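Local structure of leukotriene A-4 hydrolase (Saccharomyces cerevisiae, 2XQ0) at residues 509-514 against 549-554; 542-547 against 565-570. The protein cleaves preferentially di- and tripeptides as a zinc-dependent aminopeptidase of the M1 family and has low epoxide hydrolase activity in vitro. All coordinates share one frame; numbering follows the deposited sequence.

Interaction 1 of 2, residues 509-514 against 549-554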
loop_
_atom_site.group_PDB
_atom_site.type_symbol
_atom_site.label_atom_id
_atom_site.label_comp_id
_atom_site.label_asym_id
_atom_site.label_seq_id
_atom_site.Cartn_x
_atom_site.Cartn_y
_atom_site.Cartn_z
ATOM N N ASN A 509 -18.733 4.651 -2.571
ATOM C CA ASN A 509 -18.200 5.088 -1.294
ATOM C C ASN A 509 -19.318 5.377 -0.304
ATOM O O ASN A 509 -19.210 5.086 0.886
ATOM C CB ASN A 509 -17.333 6.337 -1.480
ATOM C CG ASN A 509 -16.041 6.051 -2.223
ATOM O OD1 ASN A 509 -15.298 5.126 -1.879
ATOM N ND2 ASN A 509 -15.762 6.853 -3.245
ATOM N N GLN A 510 -20.398 5.963 -0.804
ATOM C CA GLN A 510 -21.520 6.290 0.047
ATOM C C GLN A 510 -22.245 5.019 0.466
ATOM O O GLN A 510 -22.645 4.891 1.633
ATOM C CB GLN A 510 -22.453 7.287 -0.650
ATOM C CG GLN A 510 -21.865 8.687 -0.729
ATOM C CD GLN A 510 -22.705 9.619 -1.558
ATOM O OE1 GLN A 510 -23.104 9.279 -2.666
ATOM N NE2 GLN A 510 -22.996 10.792 -1.020
ATOM N N LEU A 511 -22.402 4.079 -0.470
ATOM C CA LEU A 511 -22.959 2.765 -0.140
ATOM C C LEU A 511 -22.115 2.052 0.911
ATOM O O LEU A 511 -22.645 1.490 1.874
ATOM C CB LEU A 511 -23.082 1.884 -1.393
ATOM C CG LEU A 511 -24.174 2.275 -2.391
ATOM C CD1 LEU A 511 -24.052 1.477 -3.682
ATOM C CD2 LEU A 511 -25.556 2.092 -1.778
ATOM N N VAL A 512 -20.797 2.065 0.722
ATOM C CA VAL A 512 -19.895 1.480 1.695
ATOM C C VAL A 512 -20.061 2.120 3.078
ATOM O O VAL A 512 -20.218 1.411 4.084
ATOM C CB VAL A 512 -18.439 1.552 1.203
ATOM C CG1 VAL A 512 -17.481 1.210 2.316
ATOM C CG2 VAL A 512 -18.255 0.599 0.015
ATOM N N LEU A 513 -20.041 3.451 3.127
ATOM C CA LEU A 513 -20.267 4.172 4.379
ATOM C C LEU A 513 -21.642 3.859 4.970
ATOM O O LEU A 513 -21.776 3.650 6.175
ATOM C CB LEU A 513 -20.116 5.685 4.191
ATOM C CG LEU A 513 -20.356 6.519 5.470
ATOM C CD1 LEU A 513 -19.330 6.212 6.553
ATOM C CD2 LEU A 513 -20.342 7.985 5.163
ATOM N N PHE A 514 -22.672 3.841 4.129
ATOM C CA PHE A 514 -24.016 3.458 4.589
ATOM C C PHE A 514 -24.054 2.093 5.285
ATOM O O PHE A 514 -24.507 1.988 6.430
ATOM C CB PHE A 514 -25.006 3.487 3.423
ATOM C CG PHE A 514 -26.375 2.981 3.780
ATOM C CD1 PHE A 514 -27.152 3.642 4.725
ATOM C CD2 PHE A 514 -26.896 1.854 3.164
ATOM C CE1 PHE A 514 -28.416 3.188 5.052
ATOM C CE2 PHE A 514 -28.161 1.389 3.488
ATOM C CZ PHE A 514 -28.924 2.059 4.434
ATOM N N ASP A 549 -30.812 -3.777 -6.428
ATOM C CA ASP A 549 -30.148 -3.334 -7.649
ATOM C C ASP A 549 -28.747 -2.823 -7.349
ATOM O O ASP A 549 -27.753 -3.340 -7.865
ATOM C CB ASP A 549 -30.973 -2.260 -8.361
ATOM C CG ASP A 549 -32.225 -2.829 -9.031
ATOM O OD1 ASP A 549 -33.180 -2.054 -9.265
ATOM O OD2 ASP A 549 -32.250 -4.050 -9.322
ATOM N N ASN A 550 -28.677 -1.820 -6.484
ATOM C CA ASN A 550 -27.424 -1.143 -6.204
ATOM C C ASN A 550 -26.503 -1.798 -5.155
ATOM O O ASN A 550 -25.293 -1.560 -5.159
ATOM C CB ASN A 550 -27.696 0.327 -5.890
ATOM C CG ASN A 550 -27.955 1.137 -7.142
ATOM O OD1 ASN A 550 -28.617 2.173 -7.107
ATOM N ND2 ASN A 550 -27.438 0.659 -8.266
ATOM N N ILE A 551 -27.051 -2.634 -4.278
ATOM C CA ILE A 551 -26.221 -3.272 -3.254
ATOM C C ILE A 551 -25.985 -4.745 -3.532
ATOM O O ILE A 551 -24.847 -5.180 -3.679
ATOM C CB ILE A 551 -26.825 -3.126 -1.842
ATOM C CG1 ILE A 551 -26.821 -1.649 -1.409
ATOM C CG2 ILE A 551 -26.047 -3.964 -0.854
ATOM C CD1 ILE A 551 -27.090 -1.430 0.065
ATOM N N VAL A 552 -27.074 -5.501 -3.605
ATOM C CA VAL A 552 -27.015 -6.949 -3.772
ATOM C C VAL A 552 -26.441 -7.369 -5.127
ATOM O O VAL A 552 -25.767 -8.388 -5.230
ATOM C CB VAL A 552 -28.413 -7.580 -3.584
ATOM C CG1 VAL A 552 -28.336 -9.114 -3.666
ATOM C CG2 VAL A 552 -29.022 -7.121 -2.270
ATOM N N LYS A 553 -26.706 -6.575 -6.159
ATOM C CA LYS A 553 -26.293 -6.912 -7.519
ATOM C C LYS A 553 -25.015 -6.186 -7.950
ATOM O O LYS A 553 -24.552 -6.344 -9.082
ATOM C CB LYS A 553 -27.434 -6.619 -8.498
ATOM C CG LYS A 553 -28.611 -7.582 -8.363
ATOM C CD LYS A 553 -29.850 -7.064 -9.080
ATOM C CE LYS A 553 -30.869 -8.179 -9.304
ATOM N NZ LYS A 553 -31.234 -8.902 -8.050
ATOM N N SER A 554 -24.448 -5.402 -7.037
ATOM C CA SER A 554 -23.229 -4.632 -7.306
ATOM C C SER A 554 -22.040 -5.495 -7.707
ATOM O O SER A 554 -21.796 -6.542 -7.104
ATOM C CB SER A 554 -22.849 -3.804 -6.074
ATOM O OG SER A 554 -21.620 -3.121 -6.270
#

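Interaction 2 of 2, residues 542-547 against 565-570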
loop_
_atom_site.group_PDB
_atom_site.type_symbol
_atom_site.label_atom_id
_atom_site.label_comp_id
_atom_site.label_asym_id
_atom_site.label_seq_id
_atom_site.Cartn_x
_atom_site.Cartn_y
_atom_site.Cartn_z
ATOM N N ALA A 542 -35.733 -7.033 4.110
ATOM C CA ALA A 542 -36.345 -5.949 3.335
ATOM C C ALA A 542 -35.283 -4.995 2.779
ATOM O O ALA A 542 -35.371 -4.558 1.631
ATOM C CB ALA A 542 -37.358 -5.180 4.180
ATOM N N LEU A 543 -34.291 -4.674 3.612
ATOM C CA LEU A 543 -33.149 -3.848 3.209
ATOM C C LEU A 543 -32.581 -4.381 1.895
ATOM O O LEU A 543 -32.567 -3.694 0.871
ATOM C CB LEU A 543 -32.061 -3.900 4.296
ATOM C CG LEU A 543 -30.857 -2.940 4.312
ATOM C CD1 LEU A 543 -30.195 -2.788 2.950
ATOM C CD2 LEU A 543 -31.221 -1.581 4.891
ATOM N N LEU A 544 -32.129 -5.627 1.941
ATOM C CA LEU A 544 -31.476 -6.267 0.802
ATOM C C LEU A 544 -32.388 -6.305 -0.417
ATOM O O LEU A 544 -31.931 -6.127 -1.549
ATOM C CB LEU A 544 -31.038 -7.683 1.174
ATOM C CG LEU A 544 -29.813 -7.844 2.077
ATOM C CD1 LEU A 544 -29.900 -6.990 3.326
ATOM C CD2 LEU A 544 -29.644 -9.307 2.450
ATOM N N ASP A 545 -33.677 -6.542 -0.176
ATOM C CA ASP A 545 -34.666 -6.580 -1.251
ATOM C C ASP A 545 -34.844 -5.223 -1.938
ATOM O O ASP A 545 -34.632 -5.093 -3.144
ATOM C CB ASP A 545 -36.010 -7.070 -0.711
ATOM C CG ASP A 545 -37.123 -6.935 -1.724
ATOM O OD1 ASP A 545 -36.849 -7.117 -2.929
ATOM O OD2 ASP A 545 -38.271 -6.646 -1.313
ATOM N N ILE A 546 -35.233 -4.219 -1.158
ATOM C CA ILE A 546 -35.508 -2.883 -1.677
ATOM C C ILE A 546 -34.304 -2.303 -2.410
ATOM O O ILE A 546 -34.452 -1.582 -3.402
ATOM C CB ILE A 546 -35.914 -1.927 -0.536
ATOM C CG1 ILE A 546 -37.299 -2.303 0.013
ATOM C CG2 ILE A 546 -35.895 -0.478 -1.014
ATOM C CD1 ILE A 546 -37.538 -1.828 1.436
ATOM N N TYR A 547 -33.112 -2.626 -1.913
ATOM C CA TYR A 547 -31.873 -2.060 -2.439
ATOM C C TYR A 547 -31.108 -3.056 -3.305
ATOM O O TYR A 547 -29.909 -2.903 -3.508
ATOM C CB TYR A 547 -30.976 -1.595 -1.283
ATOM C CG TYR A 547 -31.576 -0.486 -0.438
ATOM C CD1 TYR A 547 -31.422 -0.465 0.947
ATOM C CD2 TYR A 547 -32.303 0.538 -1.031
ATOM C CE1 TYR A 547 -31.975 0.570 1.717
ATOM C CE2 TYR A 547 -32.854 1.559 -0.278
ATOM C CZ TYR A 547 -32.693 1.578 1.093
ATOM O OH TYR A 547 -33.258 2.617 1.820
ATOM N N LYS A 565 -21.013 -8.353 5.055
ATOM C CA LYS A 565 -20.834 -8.025 6.464
ATOM C C LYS A 565 -22.158 -7.629 7.124
ATOM O O LYS A 565 -22.466 -8.065 8.238
ATOM C CB LYS A 565 -19.792 -6.919 6.628
ATOM C CG LYS A 565 -19.463 -6.581 8.070
ATOM C CD LYS A 565 -18.580 -5.346 8.135
ATOM C CE LYS A 565 -18.133 -5.055 9.547
ATOM N NZ LYS A 565 -17.374 -3.775 9.648
ATOM N N PHE A 566 -22.958 -6.812 6.446
ATOM C CA PHE A 566 -24.275 -6.500 6.998
ATOM C C PHE A 566 -25.073 -7.779 7.180
ATOM O O PHE A 566 -25.760 -7.951 8.187
ATOM C CB PHE A 566 -25.069 -5.553 6.118
ATOM C CG PHE A 566 -26.482 -5.352 6.591
ATOM C CD1 PHE A 566 -26.746 -4.569 7.712
ATOM C CD2 PHE A 566 -27.544 -5.952 5.929
ATOM C CE1 PHE A 566 -28.054 -4.375 8.154
ATOM C CE2 PHE A 566 -28.856 -5.762 6.367
ATOM C CZ PHE A 566 -29.107 -4.974 7.482
ATOM N N GLN A 567 -24.983 -8.670 6.195
ATOM C CA GLN A 567 -25.690 -9.938 6.245
ATOM C C GLN A 567 -25.264 -10.741 7.465
ATOM O O GLN A 567 -26.093 -11.401 8.102
ATOM C CB GLN A 567 -25.467 -10.737 4.958
ATOM C CG GLN A 567 -26.326 -10.267 3.792
ATOM C CD GLN A 567 -26.012 -10.996 2.501
ATOM O OE1 GLN A 567 -25.173 -11.896 2.471
ATOM N NE2 GLN A 567 -26.681 -10.607 1.423
ATOM N N ILE A 568 -23.978 -10.669 7.799
ATOM C CA ILE A 568 -23.441 -11.400 8.948
ATOM C C ILE A 568 -23.884 -10.761 10.266
ATOM O O ILE A 568 -24.341 -11.446 11.178
ATOM C CB ILE A 568 -21.898 -11.479 8.908
ATOM C CG1 ILE A 568 -21.430 -12.257 7.672
ATOM C CG2 ILE A 568 -21.361 -12.117 10.179
ATOM C CD1 ILE A 568 -22.087 -13.612 7.519
ATOM N N PHE A 569 -23.739 -9.443 10.350
ATOM C CA PHE A 569 -24.175 -8.680 11.517
ATOM C C PHE A 569 -25.662 -8.904 11.800
ATOM O O PHE A 569 -26.113 -8.801 12.944
ATOM C CB PHE A 569 -23.878 -7.187 11.315
ATOM C CG PHE A 569 -22.594 -6.732 11.954
ATOM C CD1 PHE A 569 -21.368 -7.034 11.372
ATOM C CD2 PHE A 569 -22.611 -6.005 13.137
ATOM C CE1 PHE A 569 -20.184 -6.615 11.959
ATOM C CE2 PHE A 569 -21.429 -5.584 13.729
ATOM C CZ PHE A 569 -20.214 -5.892 13.143
ATOM N N ALA A 570 -26.407 -9.219 10.741
ATOM C CA ALA A 570 -27.825 -9.532 10.835
ATOM C C ALA A 570 -28.057 -11.041 10.934
ATOM O O ALA A 570 -29.193 -11.501 11.028
ATOM C CB ALA A 570 -28.581 -8.950 9.639
#

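Interaction 1 of 2, residues 509-514 against 549-554
The backbones come nearest at Leu511 and Ile551, whose CA atoms are 7.5 Å apart: a regular helix at 509-514 faces a short, loosely hydrogen-bonded helix at about 549-552. That second helix includes a wider pi-type turn, and the segment continues as loop at Lys553 and Ser554. The first is regular, with Phe514 N bonded to Gln510 O at 2.7 Å. No hydrogen bond joins the two segments.

Leu511 carries the contact, and its two methyls have different partners. Leu511 CD1 lies 3.6 Å from the backbone oxygen Asn550 O, a contact of methyl with carbonyl. Leu511 CD2 meets the side chain of Ile551 at CG1, 4.0 Å away. CG of Leu511 is anti to the carbonyl carbon (chi1 -72°), and the fork spreads from there over Asn550 and Ile551. Ile551 answers with its longer branch. Its CB does not point straight at the leucine, but CG1 comes against Leu511 CD2. The two side chains meet at a slant.

Both Leu511 and Ile551 are buried, whereas Asn550 is exposed at the margin. Ile503, in a loop, touches all three residues. Other sides of the 509-514 segment pack on Phe346 of helix 341-360 and Val474 of helix 469-484. Val512 touches Val559 of helix 557-569. The contact thus sits among helices 341-360, 469-484 and 557-569.

Interaction 2 of 2, residues 542-547 against 565-570
The Phe566 ring is met at its edge by Leu544, whose methyl CD1 sits near the ring plane, 3.4 Å from Phe566 CE2. Leu543 comes to the same ring obliquely, with CG 4.0 Å from CE2. Trp533 adds an edge-to-face ring contact. The CD1 methyl of Leu543 lies in plane at the edge of the Tyr547 ring, within the same segment.

This is packing of nearly antiparallel helices in the helical C-terminal region of the leukotriene A4 hydrolase family. The axes of 542-546 and 565-569 run at 156° and come within 11.8 Å. No hydrogen bond crosses between them. The wide spacing is bridged by long side chains.

Phe566 has CG anti to its own backbone N (chi1 173°), which carries the ring toward the leucines. Leu544 is set between two residues of the opposite helix. CD1 goes to the phenylalanine and CD2 to the side chain of Gln567. An alanine in place of Leu544 is likely to open a gap between the Phe566 edge and Gln567, with both left less firmly packed.

Leu544 also touches Leu572, and Leu543 rests on Trp481 of helix 469-484. The Tyr547 hydroxyl is hydrogen-bonded to Asp502 and Trp481. The Gln567 chain is extended beyond CG, and the Leu544 CD2 methyl lies alongside it, 3.7 Å from Gln567 CG and 3.4 Å from Gln567 NE2.

How the interactions relate
The centres of the two interactions are 11 Å apart, and all four segments belong to the C-terminal region of the leukotriene A4 hydrolase family. Along the chain they alternate: 509-514, 542-547, 549-554, then 565-570. Helices 537-546 and 548-552 are consecutive, and each interaction takes one of this pair. Helix 508-519 packs on the later helix, while 557-569 packs on the earlier. The contacts also touch directly. Val552 CG2 is 3.2 Å from Leu544 O, and Phe514 CE2 is 4.3 Å from Tyr547 CE1. Each contact skips one helix in the chain, and together they tie four helices into a common packing, away from the zinc and bestatin sites.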